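Local coordinates for protein HRI1 (Saccharomyces cerevisiae, PDB 3RBY), which is of unknown function and non-essential, but interacts with the protein kinase HRR25 and may interact with SEC72, at residues Y33-P38 with E128-V133; N153-V158 with Q220-L225; L47-E52 with E190-I195. All blocks are in the same frame, centred on the assembly; numbering follows the deposited sequence.

Contact 1: residues Y33-P38 with E128-V133; sequences YISLRP and EMWQPV. Unlike the reference sequence in segment 128-133: Met129 (reference Leu).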
loop_
_atom_site.group_PDB
_atom_site.type_symbol
_atom_site.label_atom_id
_atom_site.label_comp_id
_atom_site.label_asym_id
_atom_site.label_seq_id
_atom_site.Cartn_x
_atom_site.Cartn_y
_atom_site.Cartn_z
ATOM N N TYR A 33 -19.041 0.753 -10.834
ATOM C CA TYR A 33 -18.165 1.006 -9.688
ATOM C C TYR A 33 -18.918 1.132 -8.354
ATOM O O TYR A 33 -20.045 1.648 -8.310
ATOM C CB TYR A 33 -17.338 2.277 -9.936
ATOM C CG TYR A 33 -18.186 3.526 -10.001
ATOM C CD1 TYR A 33 -18.473 4.249 -8.851
ATOM C CD2 TYR A 33 -18.714 3.981 -11.213
ATOM C CE1 TYR A 33 -19.253 5.394 -8.894
ATOM C CE2 TYR A 33 -19.502 5.134 -11.267
ATOM C CZ TYR A 33 -19.767 5.830 -10.101
ATOM O OH TYR A 33 -20.545 6.969 -10.135
ATOM N N ILE A 34 -18.282 0.654 -7.280
ATOM C CA ILE A 34 -18.745 0.873 -5.904
ATOM C C ILE A 34 -17.534 1.142 -5.005
ATOM O O ILE A 34 -16.443 0.612 -5.243
ATOM C CB ILE A 34 -19.516 -0.345 -5.369
ATOM C CG1 ILE A 34 -20.064 -0.080 -3.965
ATOM C CG2 ILE A 34 -18.629 -1.565 -5.357
ATOM C CD1 ILE A 34 -21.183 -1.028 -3.585
ATOM N N SER A 35 -17.718 1.973 -3.988
ATOM C CA SER A 35 -16.652 2.256 -3.041
ATOM C C SER A 35 -17.211 2.261 -1.616
ATOM O O SER A 35 -18.002 3.143 -1.268
ATOM C CB SER A 35 -15.973 3.595 -3.370
ATOM O OG SER A 35 -14.810 3.802 -2.581
ATOM N N LEU A 36 -16.828 1.264 -0.808
ATOM C CA LEU A 36 -17.278 1.168 0.587
ATOM C C LEU A 36 -16.146 1.631 1.494
ATOM O O LEU A 36 -14.992 1.216 1.308
ATOM C CB LEU A 36 -17.706 -0.258 0.939
ATOM C CG LEU A 36 -18.842 -0.788 0.060
ATOM C CD1 LEU A 36 -19.277 -2.200 0.479
ATOM C CD2 LEU A 36 -20.024 0.187 0.089
ATOM N N ARG A 37 -16.456 2.509 2.453
ATOM C CA ARG A 37 -15.401 3.129 3.275
ATOM C C ARG A 37 -15.627 2.972 4.784
ATOM O O ARG A 37 -15.669 3.956 5.525
ATOM C CB ARG A 37 -15.211 4.598 2.862
ATOM C CG ARG A 37 -15.146 4.747 1.310
ATOM C CD ARG A 37 -14.582 6.078 0.795
ATOM N NE ARG A 37 -14.304 5.970 -0.635
ATOM C CZ ARG A 37 -13.730 6.901 -1.395
ATOM N NH1 ARG A 37 -13.361 8.064 -0.879
ATOM N NH2 ARG A 37 -13.516 6.655 -2.688
ATOM N N PRO A 38 -15.748 1.719 5.246
ATOM C CA PRO A 38 -16.008 1.468 6.673
ATOM C C PRO A 38 -14.842 1.973 7.516
ATOM O O PRO A 38 -13.697 1.788 7.107
ATOM C CB PRO A 38 -16.088 -0.063 6.749
ATOM C CG PRO A 38 -15.220 -0.531 5.609
ATOM C CD PRO A 38 -15.361 0.498 4.518
ATOM N N GLU A 128 -6.234 11.548 -2.721
ATOM C CA GLU A 128 -6.350 10.188 -2.245
ATOM C C GLU A 128 -5.335 9.342 -2.958
ATOM O O GLU A 128 -5.179 9.449 -4.171
ATOM C CB GLU A 128 -7.758 9.657 -2.491
ATOM C CG GLU A 128 -8.720 10.147 -1.447
ATOM C CD GLU A 128 -10.159 9.968 -1.845
ATOM O OE1 GLU A 128 -10.668 10.847 -2.568
ATOM O OE2 GLU A 128 -10.782 8.962 -1.437
ATOM N N MET A 129 -4.636 8.508 -2.197
ATOM C CA MET A 129 -3.670 7.594 -2.774
ATOM C C MET A 129 -4.253 6.190 -2.816
ATOM O O MET A 129 -4.829 5.713 -1.826
ATOM C CB MET A 129 -2.378 7.628 -1.972
ATOM C CG MET A 129 -1.124 7.776 -2.823
ATOM S SD MET A 129 -1.184 9.237 -3.864
ATOM C CE MET A 129 -1.777 10.382 -2.660
ATOM N N TRP A 130 -4.094 5.534 -3.966
ATOM C CA TRP A 130 -4.706 4.229 -4.194
ATOM C C TRP A 130 -3.711 3.148 -4.557
ATOM O O TRP A 130 -2.834 3.347 -5.410
ATOM C CB TRP A 130 -5.773 4.290 -5.300
ATOM C CG TRP A 130 -6.913 5.174 -4.961
ATOM C CD1 TRP A 130 -7.030 6.506 -5.251
ATOM C CD2 TRP A 130 -8.097 4.814 -4.234
ATOM N NE1 TRP A 130 -8.221 6.991 -4.762
ATOM C CE2 TRP A 130 -8.894 5.980 -4.130
ATOM C CE3 TRP A 130 -8.566 3.622 -3.670
ATOM C CZ2 TRP A 130 -10.132 5.985 -3.486
ATOM C CZ3 TRP A 130 -9.787 3.628 -3.028
ATOM C CH2 TRP A 130 -10.563 4.801 -2.946
ATOM N N GLN A 131 -3.903 1.989 -3.927
ATOM C CA GLN A 131 -3.102 0.816 -4.188
ATOM C C GLN A 131 -3.904 -0.232 -4.982
ATOM O O GLN A 131 -4.862 -0.816 -4.464
ATOM C CB GLN A 131 -2.627 0.200 -2.871
ATOM C CG GLN A 131 -1.870 -1.104 -3.088
ATOM C CD GLN A 131 -0.526 -0.872 -3.752
ATOM O OE1 GLN A 131 0.396 -0.336 -3.121
ATOM N NE2 GLN A 131 -0.404 -1.256 -5.030
ATOM N N PRO A 132 -3.524 -0.461 -6.247
ATOM C CA PRO A 132 -4.134 -1.569 -6.989
ATOM C C PRO A 132 -3.704 -2.871 -6.350
ATOM O O PRO A 132 -2.523 -3.062 -5.998
ATOM C CB PRO A 132 -3.516 -1.455 -8.394
ATOM C CG PRO A 132 -2.989 -0.024 -8.469
ATOM C CD PRO A 132 -2.579 0.322 -7.066
ATOM N N VAL A 133 -4.657 -3.780 -6.240
ATOM C CA VAL A 133 -4.470 -5.010 -5.507
ATOM C C VAL A 133 -4.964 -6.170 -6.405
ATOM O O VAL A 133 -5.704 -5.938 -7.374
ATOM C CB VAL A 133 -5.192 -4.845 -4.134
ATOM C CG1 VAL A 133 -6.400 -5.741 -3.984
ATOM C CG2 VAL A 133 -4.210 -4.990 -2.975
HETATM O O HOH W 1 -13.150 10.325 -2.989
#
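Arg37 reaches out from strand 33-38 and meets two side chains of strand 124-132, the carboxylate of Glu128 and the indole of Trp130. The strands are too far apart for backbone pairing, their axes no nearer than 13.4 Å and their directions 110° apart, so long side chains must span the interior between them. Arginine suits the task: its chain runs extended from CG to NE and carries the guanidinium well away from its own strand. Arg37 NH1 forms a salt bridge with Glu128 OE2 at 2.8 Å, but as a hydrogen bond it is weak, bent to 119°, with the guanidinium and carboxylate planes turned 74° against each other. Water 1 completes the link, accepting from Arg37 NH1 and donating to Glu128 OE1 at 2.6 Å. Arg37 NH2 lies 3.5 Å from Trp130 CH2, in the indole plane and at its edge, so this is no cation-pi stack; the broad indole reaches the guanidinium with its far edge while Glu110 satisfies NE1 and Trp100 stacks on the ring. Ser35 fixes the guanidinium's rotation: Arg37 NE and NH2 both donate to Ser35 OG, at 3.0 and 3.1 Å, with the oxygen in the guanidinium plane, and Ser35 OG is also hydrogen-bonded to Ser25 OG. An alanine in place of Arg37 would probably cost the buried Glu128 its close positive partner, Arg8 being a longer and weaker one, and Ser35 OG two donors. Since Glu110 brings a second carboxylate close, Arg37 and the more distant Arg8 would probably offset negative charge within this barrel-like sheet.

Contact 2: residues N153-V158 with Q220-L225; sequences NARSIV and QSYENL. With SO4 (sulfate ion), chain F.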
loop_
_atom_site.group_PDB
_atom_site.type_symbol
_atom_site.label_atom_id
_atom_site.label_comp_id
_atom_site.label_asym_id
_atom_site.label_seq_id
_atom_site.Cartn_x
_atom_site.Cartn_y
_atom_site.Cartn_z
ATOM N N ASN A 153 -6.983 -13.078 -14.721
ATOM C CA ASN A 153 -8.095 -13.835 -15.273
ATOM C C ASN A 153 -9.359 -13.609 -14.425
ATOM O O ASN A 153 -10.398 -14.254 -14.641
ATOM C CB ASN A 153 -7.744 -15.325 -15.331
ATOM C CG ASN A 153 -8.016 -15.939 -16.699
ATOM O OD1 ASN A 153 -7.617 -15.381 -17.731
ATOM N ND2 ASN A 153 -8.716 -17.080 -16.716
ATOM N N ALA A 154 -9.259 -12.670 -13.481
ATOM C CA ALA A 154 -10.298 -12.458 -12.480
ATOM C C ALA A 154 -11.649 -12.187 -13.120
ATOM O O ALA A 154 -11.789 -11.302 -13.974
ATOM C CB ALA A 154 -9.931 -11.332 -11.536
ATOM N N ARG A 155 -12.639 -12.968 -12.703
ATOM C CA ARG A 155 -14.013 -12.740 -13.110
ATOM C C ARG A 155 -14.458 -11.325 -12.747
ATOM O O ARG A 155 -13.955 -10.710 -11.780
ATOM C CB ARG A 155 -14.935 -13.747 -12.433
ATOM C CG ARG A 155 -15.017 -13.541 -10.947
ATOM C CD ARG A 155 -15.831 -14.629 -10.285
ATOM N NE ARG A 155 -15.727 -14.498 -8.837
ATOM C CZ ARG A 155 -16.614 -14.987 -7.979
ATOM N NH1 ARG A 155 -17.674 -15.647 -8.430
ATOM N NH2 ARG A 155 -16.443 -14.805 -6.675
ATOM N N SER A 156 -15.400 -10.816 -13.545
ATOM C CA SER A 156 -15.982 -9.489 -13.347
ATOM C C SER A 156 -17.486 -9.611 -13.548
ATOM O O SER A 156 -17.960 -9.803 -14.678
ATOM C CB SER A 156 -15.371 -8.493 -14.332
ATOM O OG SER A 156 -15.872 -7.176 -14.137
ATOM N N ILE A 157 -18.230 -9.501 -12.448
ATOM C CA ILE A 157 -19.667 -9.780 -12.444
ATOM C C ILE A 157 -20.434 -8.684 -11.710
ATOM O O ILE A 157 -20.043 -8.269 -10.622
ATOM C CB ILE A 157 -19.980 -11.162 -11.807
ATOM C CG1 ILE A 157 -19.276 -12.286 -12.589
ATOM C CG2 ILE A 157 -21.486 -11.408 -11.754
ATOM C CD1 ILE A 157 -19.343 -13.663 -11.920
ATOM N N VAL A 158 -21.511 -8.195 -12.317
ATOM C CA VAL A 158 -22.293 -7.133 -11.704
ATOM C C VAL A 158 -23.781 -7.491 -11.741
ATOM O O VAL A 158 -24.292 -7.909 -12.789
ATOM C CB VAL A 158 -22.058 -5.780 -12.411
ATOM C CG1 VAL A 158 -22.805 -4.645 -11.704
ATOM C CG2 VAL A 158 -20.569 -5.464 -12.479
ATOM N N GLN A 220 -25.443 -13.763 -3.007
ATOM C CA GLN A 220 -24.142 -14.020 -2.398
ATOM C C GLN A 220 -23.386 -15.110 -3.160
ATOM O O GLN A 220 -22.294 -15.513 -2.762
ATOM C CB GLN A 220 -24.320 -14.455 -0.921
ATOM C CG GLN A 220 -24.796 -13.351 0.039
ATOM C CD GLN A 220 -25.721 -13.877 1.149
ATOM O OE1 GLN A 220 -25.539 -14.996 1.668
ATOM N NE2 GLN A 220 -26.720 -13.066 1.516
ATOM N N SER A 221 -23.981 -15.601 -4.240
ATOM C CA SER A 221 -23.363 -16.643 -5.056
ATOM C C SER A 221 -23.578 -16.308 -6.528
ATOM O O SER A 221 -24.687 -15.932 -6.929
ATOM C CB SER A 221 -23.980 -18.010 -4.741
ATOM O OG SER A 221 -23.626 -18.984 -5.715
ATOM N N TYR A 222 -22.536 -16.458 -7.337
ATOM C CA TYR A 222 -22.597 -15.988 -8.716
ATOM C C TYR A 222 -22.249 -17.105 -9.683
ATOM O O TYR A 222 -21.936 -16.871 -10.854
ATOM C CB TYR A 222 -21.694 -14.772 -8.861
ATOM C CG TYR A 222 -21.845 -13.903 -7.638
ATOM C CD1 TYR A 222 -20.945 -13.987 -6.588
ATOM C CD2 TYR A 222 -22.945 -13.069 -7.491
ATOM C CE1 TYR A 222 -21.105 -13.225 -5.451
ATOM C CE2 TYR A 222 -23.116 -12.306 -6.364
ATOM C CZ TYR A 222 -22.196 -12.384 -5.343
ATOM O OH TYR A 222 -22.371 -11.610 -4.209
ATOM N N GLU A 223 -22.353 -18.328 -9.172
ATOM C CA GLU A 223 -22.160 -19.527 -9.971
ATOM C C GLU A 223 -23.329 -19.788 -10.920
ATOM O O GLU A 223 -24.502 -19.575 -10.576
ATOM C CB GLU A 223 -21.935 -20.748 -9.065
ATOM C CG GLU A 223 -20.624 -20.688 -8.286
ATOM C CD GLU A 223 -19.446 -20.236 -9.157
ATOM O OE1 GLU A 223 -18.925 -21.046 -9.958
ATOM O OE2 GLU A 223 -19.043 -19.055 -9.043
ATOM N N ASN A 224 -22.993 -20.236 -12.126
ATOM C CA ASN A 224 -24.003 -20.709 -13.068
ATOM C C ASN A 224 -25.082 -19.667 -13.347
ATOM O O ASN A 224 -26.286 -19.956 -13.344
ATOM C CB ASN A 224 -24.602 -22.031 -12.575
ATOM C CG ASN A 224 -23.531 -23.073 -12.258
ATOM O OD1 ASN A 224 -22.941 -23.670 -13.162
ATOM N ND2 ASN A 224 -23.279 -23.295 -10.972
ATOM N N LEU A 225 -24.623 -18.444 -13.579
ATOM C CA LEU A 225 -25.482 -17.373 -14.039
ATOM C C LEU A 225 -25.023 -17.026 -15.444
ATOM O O LEU A 225 -24.018 -17.552 -15.920
ATOM C CB LEU A 225 -25.352 -16.164 -13.126
ATOM C CG LEU A 225 -25.834 -16.348 -11.690
ATOM C CD1 LEU A 225 -25.631 -15.065 -10.896
ATOM C CD2 LEU A 225 -27.298 -16.743 -11.689
HETATM S S SO4 F . -11.049 -15.507 -9.546
HETATM O O1 SO4 F . -11.993 -14.798 -10.423
HETATM O O2 SO4 F . -10.765 -14.720 -8.342
HETATM O O3 SO4 F . -9.786 -15.712 -10.263
HETATM O O4 SO4 F . -11.659 -16.795 -9.145
HETATM O O HOH W 2 -19.771 -17.222 -6.513
#
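A long ion pair flanked by a bridging water is the unusual feature here: Arg155 NH1 and Glu223 OE2 form a salt bridge at 3.7 Å, and water 2 bonds to both from beside them. The water accepts from Arg155 NH1 at 3.2 Å, in the guanidinium plane, and donates to Glu223 OE2, while also accepting from the backbone N of Tyr222 at 3.0 Å. Glu223 starts away from the strand, yet a bend at chi2 (-44°) brings its carboxylate back toward the arginine. Arg155 NH1 also lies at the edge of the Tyr222 ring, 4.1 Å from Tyr222 CD1, with the guanidinium and ring planes 67° apart. On the sheet side of these polar groups Ile157 CD1 packs on Tyr222 CB at 4.0 Å, where a branched aliphatic side chain suits the buried position on strand 156-161. Tyr222 brings its loop down onto the sheet, resting also on Val172 and Ile177. The Arg155 guanidinium has a firmer hold through NE, which donates to Gly174 O. At the other end of the residue, Arg155 N donates to O1 of a sulfate at 3.0 Å; the ion, probably from the crystallisation liquor, lies alongside CB and CG. The chemistry is thus layered: the long pair, joined through water beside the exposed Glu223, is probably a loose electrostatic link, while Tyr222 and Ile157 give the loop its apolar seat.

Contact 3: residues L47-E52 with E190-I195; sequences LSFPFE and EGLNFI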
loop_
_atom_site.group_PDB
_atom_site.type_symbol
_atom_site.label_atom_id
_atom_site.label_comp_id
_atom_site.label_asym_id
_atom_site.label_seq_id
_atom_site.Cartn_x
_atom_site.Cartn_y
_atom_site.Cartn_z
ATOM N N LEU A 47 -20.747 4.421 15.545
ATOM C CA LEU A 47 -21.079 2.989 15.533
ATOM C C LEU A 47 -22.390 2.713 14.829
ATOM O O LEU A 47 -22.582 1.628 14.273
ATOM C CB LEU A 47 -21.145 2.422 16.958
ATOM C CG LEU A 47 -19.814 2.176 17.669
ATOM C CD1 LEU A 47 -20.026 1.977 19.170
ATOM C CD2 LEU A 47 -19.088 0.983 17.038
ATOM N N SER A 48 -23.299 3.684 14.860
ATOM C CA SER A 48 -24.597 3.502 14.209
ATOM C C SER A 48 -24.450 3.451 12.683
ATOM O O SER A 48 -25.165 2.698 12.014
ATOM C CB SER A 48 -25.596 4.586 14.635
ATOM O OG SER A 48 -25.271 5.847 14.071
ATOM N N PHE A 49 -23.514 4.233 12.146
ATOM C CA PHE A 49 -23.206 4.217 10.709
ATOM C C PHE A 49 -21.695 4.228 10.490
ATOM O O PHE A 49 -21.114 5.284 10.216
ATOM C CB PHE A 49 -23.810 5.449 10.039
ATOM C CG PHE A 49 -23.726 5.424 8.544
ATOM C CD1 PHE A 49 -24.397 4.445 7.826
ATOM C CD2 PHE A 49 -22.989 6.379 7.856
ATOM C CE1 PHE A 49 -24.326 4.407 6.443
ATOM C CE2 PHE A 49 -22.917 6.359 6.470
ATOM C CZ PHE A 49 -23.586 5.370 5.759
ATOM N N PRO A 50 -21.081 3.061 10.671
ATOM C CA PRO A 50 -19.622 2.915 10.681
ATOM C C PRO A 50 -19.000 3.038 9.300
ATOM O O PRO A 50 -18.276 2.145 8.862
ATOM C CB PRO A 50 -19.422 1.497 11.221
ATOM C CG PRO A 50 -20.655 0.772 10.818
ATOM C CD PRO A 50 -21.768 1.777 10.897
ATOM N N PHE A 51 -19.280 4.146 8.627
ATOM C CA PHE A 51 -18.681 4.424 7.324
ATOM C C PHE A 51 -18.338 5.891 7.218
ATOM O O PHE A 51 -19.142 6.749 7.618
ATOM C CB PHE A 51 -19.669 4.106 6.206
ATOM C CG PHE A 51 -20.153 2.690 6.210
ATOM C CD1 PHE A 51 -21.333 2.339 6.860
ATOM C CD2 PHE A 51 -19.436 1.707 5.554
ATOM C CE1 PHE A 51 -21.780 1.027 6.854
ATOM C CE2 PHE A 51 -19.877 0.396 5.542
ATOM C CZ PHE A 51 -21.049 0.049 6.197
ATOM N N GLU A 52 -17.175 6.186 6.651
ATOM C CA GLU A 52 -16.773 7.561 6.406
ATOM C C GLU A 52 -17.629 8.032 5.237
ATOM O O GLU A 52 -18.034 9.192 5.173
ATOM C CB GLU A 52 -15.259 7.650 6.219
ATOM C CG GLU A 52 -14.796 8.885 5.467
ATOM C CD GLU A 52 -13.315 8.846 5.143
ATOM O OE1 GLU A 52 -12.968 8.559 3.979
ATOM O OE2 GLU A 52 -12.500 9.102 6.053
ATOM N N GLU A 190 -31.754 3.646 8.197
ATOM C CA GLU A 190 -32.545 2.430 8.246
ATOM C C GLU A 190 -32.754 1.889 6.828
ATOM O O GLU A 190 -33.018 0.699 6.616
ATOM C CB GLU A 190 -33.888 2.724 8.932
ATOM C CG GLU A 190 -34.346 1.627 9.863
ATOM C CD GLU A 190 -33.227 1.168 10.770
ATOM O OE1 GLU A 190 -32.790 1.985 11.613
ATOM O OE2 GLU A 190 -32.767 0.003 10.623
ATOM N N GLY A 191 -32.610 2.779 5.855
ATOM C CA GLY A 191 -32.792 2.412 4.471
ATOM C C GLY A 191 -31.547 1.883 3.781
ATOM O O GLY A 191 -31.618 1.565 2.594
ATOM N N LEU A 192 -30.421 1.776 4.493
ATOM C CA LEU A 192 -29.174 1.309 3.857
ATOM C C LEU A 192 -28.734 -0.125 4.192
ATOM O O LEU A 192 -28.890 -0.595 5.321
ATOM C CB LEU A 192 -28.030 2.278 4.131
ATOM C CG LEU A 192 -28.305 3.721 3.710
ATOM C CD1 LEU A 192 -27.285 4.681 4.316
ATOM C CD2 LEU A 192 -28.361 3.853 2.187
ATOM N N ASN A 193 -28.187 -0.804 3.180
ATOM C CA ASN A 193 -27.552 -2.116 3.333
ATOM C C ASN A 193 -26.256 -2.216 2.507
ATOM O O ASN A 193 -26.210 -1.768 1.354
ATOM C CB ASN A 193 -28.507 -3.252 2.943
ATOM C CG ASN A 193 -29.853 -3.156 3.639
ATOM O OD1 ASN A 193 -30.088 -3.806 4.669
ATOM N ND2 ASN A 193 -30.755 -2.356 3.067
ATOM N N PHE A 194 -25.200 -2.775 3.105
ATOM C CA PHE A 194 -23.944 -2.987 2.393
ATOM C C PHE A 194 -23.386 -4.349 2.748
ATOM O O PHE A 194 -23.627 -4.863 3.838
ATOM C CB PHE A 194 -22.894 -1.939 2.764
ATOM C CG PHE A 194 -23.346 -0.520 2.569
ATOM C CD1 PHE A 194 -23.411 0.040 1.294
ATOM C CD2 PHE A 194 -23.693 0.266 3.668
ATOM C CE1 PHE A 194 -23.827 1.363 1.114
ATOM C CE2 PHE A 194 -24.108 1.587 3.501
ATOM C CZ PHE A 194 -24.177 2.140 2.221
ATOM N N ILE A 195 -22.628 -4.931 1.834
ATOM C CA ILE A 195 -21.877 -6.126 2.160
ATOM C C ILE A 195 -20.513 -6.084 1.492
ATOM O O ILE A 195 -20.352 -5.518 0.393
ATOM C CB ILE A 195 -22.600 -7.384 1.708
ATOM C CG1 ILE A 195 -22.891 -7.292 0.214
ATOM C CG2 ILE A 195 -23.895 -7.550 2.487
ATOM C CD1 ILE A 195 -23.099 -8.646 -0.444
#
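Phe51 offers a face of its ring to the edge of Phe194, an edge-to-face pair with centroids 5.0 Å apart and planes at 60°. The closest atoms are Phe51 CZ and Phe194 CD2, at 3.7 Å, and Phe194 CE2 stands over the Phe51 face, displaced toward its rim. The two side chains slide past each other from opposite directions, so the edge of Phe194 meets the rim of the Phe51 face and not its centre. Phe49 adds a third ring. Its CG lies anti to the backbone N (chi1 -171°), which swings the ring toward strand 192-199 although the bond to CB does not aim there. Phe49 CE1 then touches two residues: Leu192 CD1 at 3.7 Å, and the edge of Phe194 at CE2, 4.1 Å away. Phe51 CD1 lies over one face of the Phe49 ring, so the phenylalanines form a compact group, each ring touching the other two. Phenylalanine suits these places because a flat, wholly apolar ring can present either face or edge, and the branched end of Leu192 sets its CD1 methyl against the Phe49 ring. The turn between Phe49 and Phe51 brings their two rings together: Pro50 is the centre of an inverse gamma turn, closed by a backbone bond from Phe51 N to Phe49 O at 2.7 Å. The contact itself is hydrophobic throughout. Around it, helix 82-86 packs on this group, with Thr82 against Phe49 and Phe194, and Tyr85 and Leu86 against Leu192. Strand 205-211 supplies Tyr211, whose ring meets Phe51 edge-to-face, and Leu209, while Phe180 of strand 176-183 lies against Phe194; the cluster thus joins the start of strand 51-57, in the ten-stranded sheet, to the seven-stranded one.

Contacts 1 and 3 are buried, whereas contact 2 is partly exposed and lies farther from the centre of the chain. Contact 1 spans the interior of the larger antiparallel sheet with charged and hydrogen-bonded groups; contact 3 is purely apolar and joins that sheet to the smaller one, to which contact 2 fastens a loop with a mixture of both chemistries. Contacts 1 and 3 adjoin, their centres about 17 Å apart: strands 33-38 and 51-57 are sheet neighbours, with Arg37 O probably hydrogen-bonded to Glu52 N, and Leu36 packs on Phe194. Contact 2 touches neither, but shares the smaller sheet with contact 3.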